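Local coordinates for Tat pathway signal sequence domain protein (Parabacteroides merdae, PDB 4Q9A), which is a putative GDSL-like lipase of the SGNH hydrolase clan and probably hydrolyses ester bonds in lipid or other acylated substrates, at residues A[39-44]-A[67-72]; A[20-25]-A[96-101]. All blocks are in the same frame, centred on the assembly; numbering follows the deposited sequence.

Contact 1 (A[39-44]-A[67-72]); sequences NRCNTM and QPKIYN
C41 and I70 bring their CA atoms within 5.4 Å where the irregular loop 39-44 runs past the outermost strand 69-72, the two chain directions 131° apart. N42 does the holding. Its backbone N gives a nearly straight hydrogen bond, in the carbonyl plane, to I70 O, while its side-chain amide works both ways: OD1 accepts from I70 N at 2.8 Å, and ND2 donates to P68 O at 2.9 Å. With CG beside the backbone N and anti to the carbonyl carbon (chi1 -51°), the amide reaches along the strand like the next stretch of a neighbouring backbone. One residue back, C41 sets CB over a face of the Y71 ring, 3.7 Å from its centroid, in a CH-pi contact offset toward the hydroxyl end; SG lies obliquely to that ring and beside K69 CB. F94 meets the Y71 ring as well, and L60 of helix 51-62 touches N42. Three hydrogen bonds thus satisfy I70 N, I70 O and P68 O on the outward side of the strand and the residue just before it, so that within this chain a loop, with an asparagine amide doing part of the work, takes the place of a further strand.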
loop_
_atom_site.group_PDB
_atom_site.type_symbol
_atom_site.label_atom_id
_atom_site.label_comp_id
_atom_site.label_asym_id
_atom_site.label_seq_id
_atom_site.Cartn_x
_atom_site.Cartn_y
_atom_site.Cartn_z
ATOM N N ASN A 39 10.322 16.633 5.626
ATOM C CA ASN A 39 11.178 17.332 4.652
ATOM C C ASN A 39 11.790 16.340 3.639
ATOM O O ASN A 39 12.357 16.742 2.621
ATOM C CB ASN A 39 12.291 18.101 5.369
ATOM C CG ASN A 39 11.850 19.281 6.206
ATOM O OD1 ASN A 39 10.659 19.665 6.240
ATOM N ND2 ASN A 39 12.829 19.892 6.894
ATOM N N ARG A 40 11.654 15.042 3.933
ATOM C CA ARG A 40 12.162 13.906 3.175
ATOM C C ARG A 40 11.082 13.290 2.327
ATOM O O ARG A 40 9.952 13.109 2.797
ATOM C CB ARG A 40 12.697 12.804 4.122
ATOM C CG ARG A 40 13.841 13.203 5.052
ATOM C CD ARG A 40 14.688 12.002 5.367
ATOM N NE ARG A 40 13.973 11.047 6.215
ATOM C CZ ARG A 40 14.301 9.767 6.333
ATOM N NH1 ARG A 40 15.340 9.276 5.662
ATOM N NH2 ARG A 40 13.597 8.966 7.121
ATOM N N CYS A 41 11.449 12.871 1.109
ATOM C CA CYS A 41 10.552 12.156 0.216
ATOM C C CYS A 41 10.530 10.691 0.609
ATOM O O CYS A 41 11.313 10.245 1.454
ATOM C CB CYS A 41 10.997 12.316 -1.229
ATOM S SG CYS A 41 12.673 11.688 -1.570
ATOM N N ASN A 42 9.629 9.944 -0.029
ATOM C CA ASN A 42 9.472 8.494 -0.002
ATOM C C ASN A 42 9.436 7.856 1.397
ATOM O O ASN A 42 9.913 6.726 1.551
ATOM C CB ASN A 42 10.559 7.844 -0.877
ATOM C CG ASN A 42 10.631 8.433 -2.271
ATOM O OD1 ASN A 42 9.683 9.061 -2.766
ATOM N ND2 ASN A 42 11.758 8.250 -2.935
ATOM N N THR A 43 8.782 8.519 2.377
ATOM C CA THR A 43 8.601 7.957 3.728
ATOM C C THR A 43 7.112 7.864 4.082
ATOM O O THR A 43 6.287 8.538 3.465
ATOM C CB THR A 43 9.354 8.756 4.846
ATOM O OG1 THR A 43 8.675 9.980 5.159
ATOM C CG2 THR A 43 10.858 8.958 4.578
HETATM N N MSE A 44 6.784 7.071 5.122
HETATM C CA MSE A 44 5.425 6.942 5.659
HETATM C C MSE A 44 4.913 8.310 6.130
HETATM O O MSE A 44 3.784 8.694 5.834
HETATM C CB MSE A 44 5.430 5.950 6.824
HETATM C CG MSE A 44 5.284 4.504 6.377
HETATM SE SE MSE A 44 3.487 4.141 5.717
HETATM C CE MSE A 44 2.511 4.217 7.468
ATOM N N GLN A 67 14.401 5.809 -9.682
ATOM C CA GLN A 67 14.504 6.318 -8.305
ATOM C C GLN A 67 13.718 7.642 -8.145
ATOM O O GLN A 67 14.317 8.713 -7.997
ATOM C CB GLN A 67 15.958 6.447 -7.876
ATOM C CG GLN A 67 16.539 5.099 -7.489
ATOM C CD GLN A 67 17.592 5.264 -6.438
ATOM O OE1 GLN A 67 17.331 5.785 -5.348
ATOM N NE2 GLN A 67 18.816 4.832 -6.736
ATOM N N PRO A 68 12.364 7.591 -8.267
ATOM C CA PRO A 68 11.583 8.832 -8.177
ATOM C C PRO A 68 11.510 9.396 -6.756
ATOM O O PRO A 68 11.591 8.643 -5.772
ATOM C CB PRO A 68 10.198 8.408 -8.674
ATOM C CG PRO A 68 10.112 6.973 -8.441
ATOM C CD PRO A 68 11.490 6.420 -8.498
ATOM N N LYS A 69 11.397 10.726 -6.659
ATOM C CA LYS A 69 11.269 11.420 -5.379
ATOM C C LYS A 69 9.816 11.855 -5.288
ATOM O O LYS A 69 9.387 12.727 -6.057
ATOM C CB LYS A 69 12.258 12.610 -5.254
ATOM C CG LYS A 69 13.675 12.381 -5.821
ATOM C CD LYS A 69 14.691 13.327 -5.172
ATOM C CE LYS A 69 15.833 13.665 -6.083
ATOM N NZ LYS A 69 16.765 14.632 -5.464
ATOM N N ILE A 70 9.033 11.178 -4.419
ATOM C CA ILE A 70 7.589 11.400 -4.287
ATOM C C ILE A 70 7.255 12.190 -3.008
ATOM O O ILE A 70 7.750 11.884 -1.915
ATOM C CB ILE A 70 6.800 10.062 -4.385
ATOM C CG1 ILE A 70 7.285 9.227 -5.608
ATOM C CG2 ILE A 70 5.290 10.329 -4.493
ATOM C CD1 ILE A 70 6.826 7.813 -5.678
ATOM N N TYR A 71 6.416 13.227 -3.176
ATOM C CA TYR A 71 5.988 14.152 -2.124
ATOM C C TYR A 71 4.469 14.272 -2.077
ATOM O O TYR A 71 3.809 14.073 -3.100
ATOM C CB TYR A 71 6.616 15.548 -2.362
ATOM C CG TYR A 71 8.113 15.564 -2.174
ATOM C CD1 TYR A 71 8.674 15.718 -0.912
ATOM C CD2 TYR A 71 8.972 15.426 -3.259
ATOM C CE1 TYR A 71 10.054 15.730 -0.732
ATOM C CE2 TYR A 71 10.356 15.434 -3.090
ATOM C CZ TYR A 71 10.892 15.593 -1.822
ATOM O OH TYR A 71 12.246 15.586 -1.609
ATOM N N ASN A 72 3.928 14.626 -0.890
ATOM C CA ASN A 72 2.502 14.858 -0.645
ATOM C C ASN A 72 2.341 16.219 0.026
ATOM O O ASN A 72 2.986 16.479 1.049
ATOM C CB ASN A 72 1.897 13.733 0.221
ATOM C CG ASN A 72 0.398 13.793 0.503
ATOM O OD1 ASN A 72 -0.318 14.766 0.211
ATOM N ND2 ASN A 72 -0.109 12.748 1.146
#

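Contact 2 (A[20-25]-A[96-101]); sequences CVILFQ and PDVLSI
V21 O takes two backbone donors from the other segment: V98 N at 3.1 Å, nearly in line with the carbonyl, and D97 N in a weaker, more bent bond. The D97 carboxylate answers from the same end, its OD2 accepting V21 N through the anti lone pair at 2.8 Å. With chi1 at -68°, CG sits beside the backbone N of D97, which turns the carboxylate back to the start of strand 21-25, and V21 is gripped at both its N and its O. Replacing D97 by an alanine removes the carboxylate, which would probably leave V21 N without this acceptor and the start of the pairing held by V21 O alone. From there the ladder is regular and parallel: L23 N bonds to V98 O, S100 N to L23 O at 2.8 Å, and Q25 N to S100 O. I22 CG1 rests against V98 CB at 3.9 Å on the face that also carries F24 and S100. There the S100 side chain lies obliquely to the F24 ring, with OG 3.7 Å from CD2, and W222 binds OG through NE1 while its ring meets that of F24. On the other face, L23 and L99 both turn CG anti to the backbone N (chi1 174° and 167°), and pointing the same way they meet CD2 to CD1 at 3.8 Å; P96 CB comes up to L23 CB. Strand 142-146 continues the sheet beyond 98-101, through V144 against V98 and C146 against S100. Two adjoining central strands of a parallel sheet with helices packed around it are what the alpha/beta/alpha fold of SGNH hydrolases is built on.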
loop_
_atom_site.group_PDB
_atom_site.type_symbol
_atom_site.label_atom_id
_atom_site.label_comp_id
_atom_site.label_asym_id
_atom_site.label_seq_id
_atom_site.Cartn_x
_atom_site.Cartn_y
_atom_site.Cartn_z
ATOM N N CYS A 20 13.070 11.814 -11.062
ATOM C CA CYS A 20 11.886 12.638 -11.341
ATOM C C CYS A 20 11.134 12.964 -10.046
ATOM O O CYS A 20 11.047 12.119 -9.152
ATOM C CB CYS A 20 10.961 11.949 -12.342
ATOM S SG CYS A 20 10.296 10.362 -11.751
ATOM N N VAL A 21 10.578 14.182 -9.952
ATOM C CA VAL A 21 9.831 14.600 -8.761
ATOM C C VAL A 21 8.323 14.416 -9.033
ATOM O O VAL A 21 7.800 14.935 -10.026
ATOM C CB VAL A 21 10.226 16.049 -8.319
ATOM C CG1 VAL A 21 9.239 16.649 -7.315
ATOM C CG2 VAL A 21 11.629 16.061 -7.734
ATOM N N ILE A 22 7.643 13.654 -8.159
ATOM C CA ILE A 22 6.187 13.440 -8.267
ATOM C C ILE A 22 5.544 14.061 -7.028
ATOM O O ILE A 22 5.968 13.783 -5.900
ATOM C CB ILE A 22 5.759 11.961 -8.495
ATOM C CG1 ILE A 22 6.368 11.409 -9.796
ATOM C CG2 ILE A 22 4.241 11.836 -8.538
ATOM C CD1 ILE A 22 6.821 9.968 -9.686
ATOM N N LEU A 23 4.557 14.943 -7.252
ATOM C CA LEU A 23 3.895 15.655 -6.170
ATOM C C LEU A 23 2.391 15.467 -6.227
ATOM O O LEU A 23 1.746 15.771 -7.231
ATOM C CB LEU A 23 4.259 17.164 -6.191
ATOM C CG LEU A 23 3.525 18.078 -5.205
ATOM C CD1 LEU A 23 3.864 17.745 -3.756
ATOM C CD2 LEU A 23 3.814 19.521 -5.499
ATOM N N PHE A 24 1.842 15.014 -5.106
ATOM C CA PHE A 24 0.412 14.814 -4.887
ATOM C C PHE A 24 -0.115 16.003 -4.129
ATOM O O PHE A 24 0.442 16.401 -3.091
ATOM C CB PHE A 24 0.137 13.495 -4.142
ATOM C CG PHE A 24 0.451 12.302 -5.005
ATOM C CD1 PHE A 24 1.733 11.761 -5.037
ATOM C CD2 PHE A 24 -0.518 11.745 -5.822
ATOM C CE1 PHE A 24 2.035 10.694 -5.879
ATOM C CE2 PHE A 24 -0.218 10.659 -6.644
ATOM C CZ PHE A 24 1.061 10.150 -6.677
ATOM N N GLN A 25 -1.149 16.603 -4.681
ATOM C CA GLN A 25 -1.765 17.783 -4.116
ATOM C C GLN A 25 -3.294 17.566 -4.062
ATOM O O GLN A 25 -3.856 16.853 -4.915
ATOM C CB GLN A 25 -1.347 18.997 -4.965
ATOM C CG GLN A 25 -1.768 20.341 -4.435
ATOM C CD GLN A 25 -1.151 20.687 -3.118
ATOM O OE1 GLN A 25 -1.802 20.616 -2.069
ATOM N NE2 GLN A 25 0.076 21.150 -3.162
ATOM N N PRO A 96 7.818 20.209 -9.520
ATOM C CA PRO A 96 7.449 18.827 -9.852
ATOM C C PRO A 96 7.459 18.508 -11.341
ATOM O O PRO A 96 6.960 19.280 -12.171
ATOM C CB PRO A 96 6.031 18.690 -9.287
ATOM C CG PRO A 96 5.505 20.097 -9.232
ATOM C CD PRO A 96 6.687 20.923 -8.886
ATOM N N ASP A 97 8.020 17.342 -11.666
ATOM C CA ASP A 97 8.052 16.812 -13.023
ATOM C C ASP A 97 6.647 16.276 -13.379
ATOM O O ASP A 97 6.189 16.389 -14.529
ATOM C CB ASP A 97 9.144 15.733 -13.127
ATOM C CG ASP A 97 10.558 16.305 -13.007
ATOM O OD1 ASP A 97 10.902 17.209 -13.794
ATOM O OD2 ASP A 97 11.319 15.840 -12.135
ATOM N N VAL A 98 5.961 15.725 -12.361
ATOM C CA VAL A 98 4.609 15.175 -12.437
ATOM C C VAL A 98 3.825 15.692 -11.228
ATOM O O VAL A 98 4.198 15.433 -10.082
ATOM C CB VAL A 98 4.611 13.626 -12.523
ATOM C CG1 VAL A 98 3.197 13.062 -12.482
ATOM C CG2 VAL A 98 5.329 13.157 -13.774
ATOM N N LEU A 99 2.760 16.438 -11.491
ATOM C CA LEU A 99 1.913 17.001 -10.447
ATOM C C LEU A 99 0.506 16.393 -10.540
ATOM O O LEU A 99 -0.071 16.341 -11.612
ATOM C CB LEU A 99 1.887 18.548 -10.569
ATOM C CG LEU A 99 0.838 19.320 -9.767
ATOM C CD1 LEU A 99 1.158 19.334 -8.276
ATOM C CD2 LEU A 99 0.698 20.703 -10.298
ATOM N N SER A 100 -0.024 15.928 -9.413
ATOM C CA SER A 100 -1.337 15.298 -9.326
ATOM C C SER A 100 -2.248 16.148 -8.445
ATOM O O SER A 100 -1.855 16.558 -7.343
ATOM C CB SER A 100 -1.228 13.868 -8.801
ATOM O OG SER A 100 -2.509 13.334 -8.513
ATOM N N ILE A 101 -3.454 16.441 -8.953
ATOM C CA ILE A 101 -4.418 17.274 -8.244
ATOM C C ILE A 101 -5.758 16.552 -8.126
ATOM O O ILE A 101 -6.308 16.086 -9.127
ATOM C CB ILE A 101 -4.573 18.678 -8.924
ATOM C CG1 ILE A 101 -3.209 19.410 -8.996
ATOM C CG2 ILE A 101 -5.660 19.550 -8.212
ATOM C CD1 ILE A 101 -3.083 20.406 -10.076
#

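How the contacts relate
Both contacts belong to one parallel sheet and meet at strand 21-26, whose other edge pairs with 69-72: Y71 N probably bonds to I22 O and K69 N to C20 O, while I70 CG2 packs on F24 CE1. Contact 2 joins two central strands and is buried, its regular backbone ladder flanked mainly by apolar side chains. Contact 1 sits at the sheet's outermost strand, partly exposed, and buries about half as much surface; there a loop supplies hydrogen bonds from an asparagine's backbone and side-chain amide, and a cysteine over a tyrosine ring. The centres of contacts 1 and 2 lie about 11 Å apart. In sequence, 39-44 and 67-72 both fall between the two strands of contact 2.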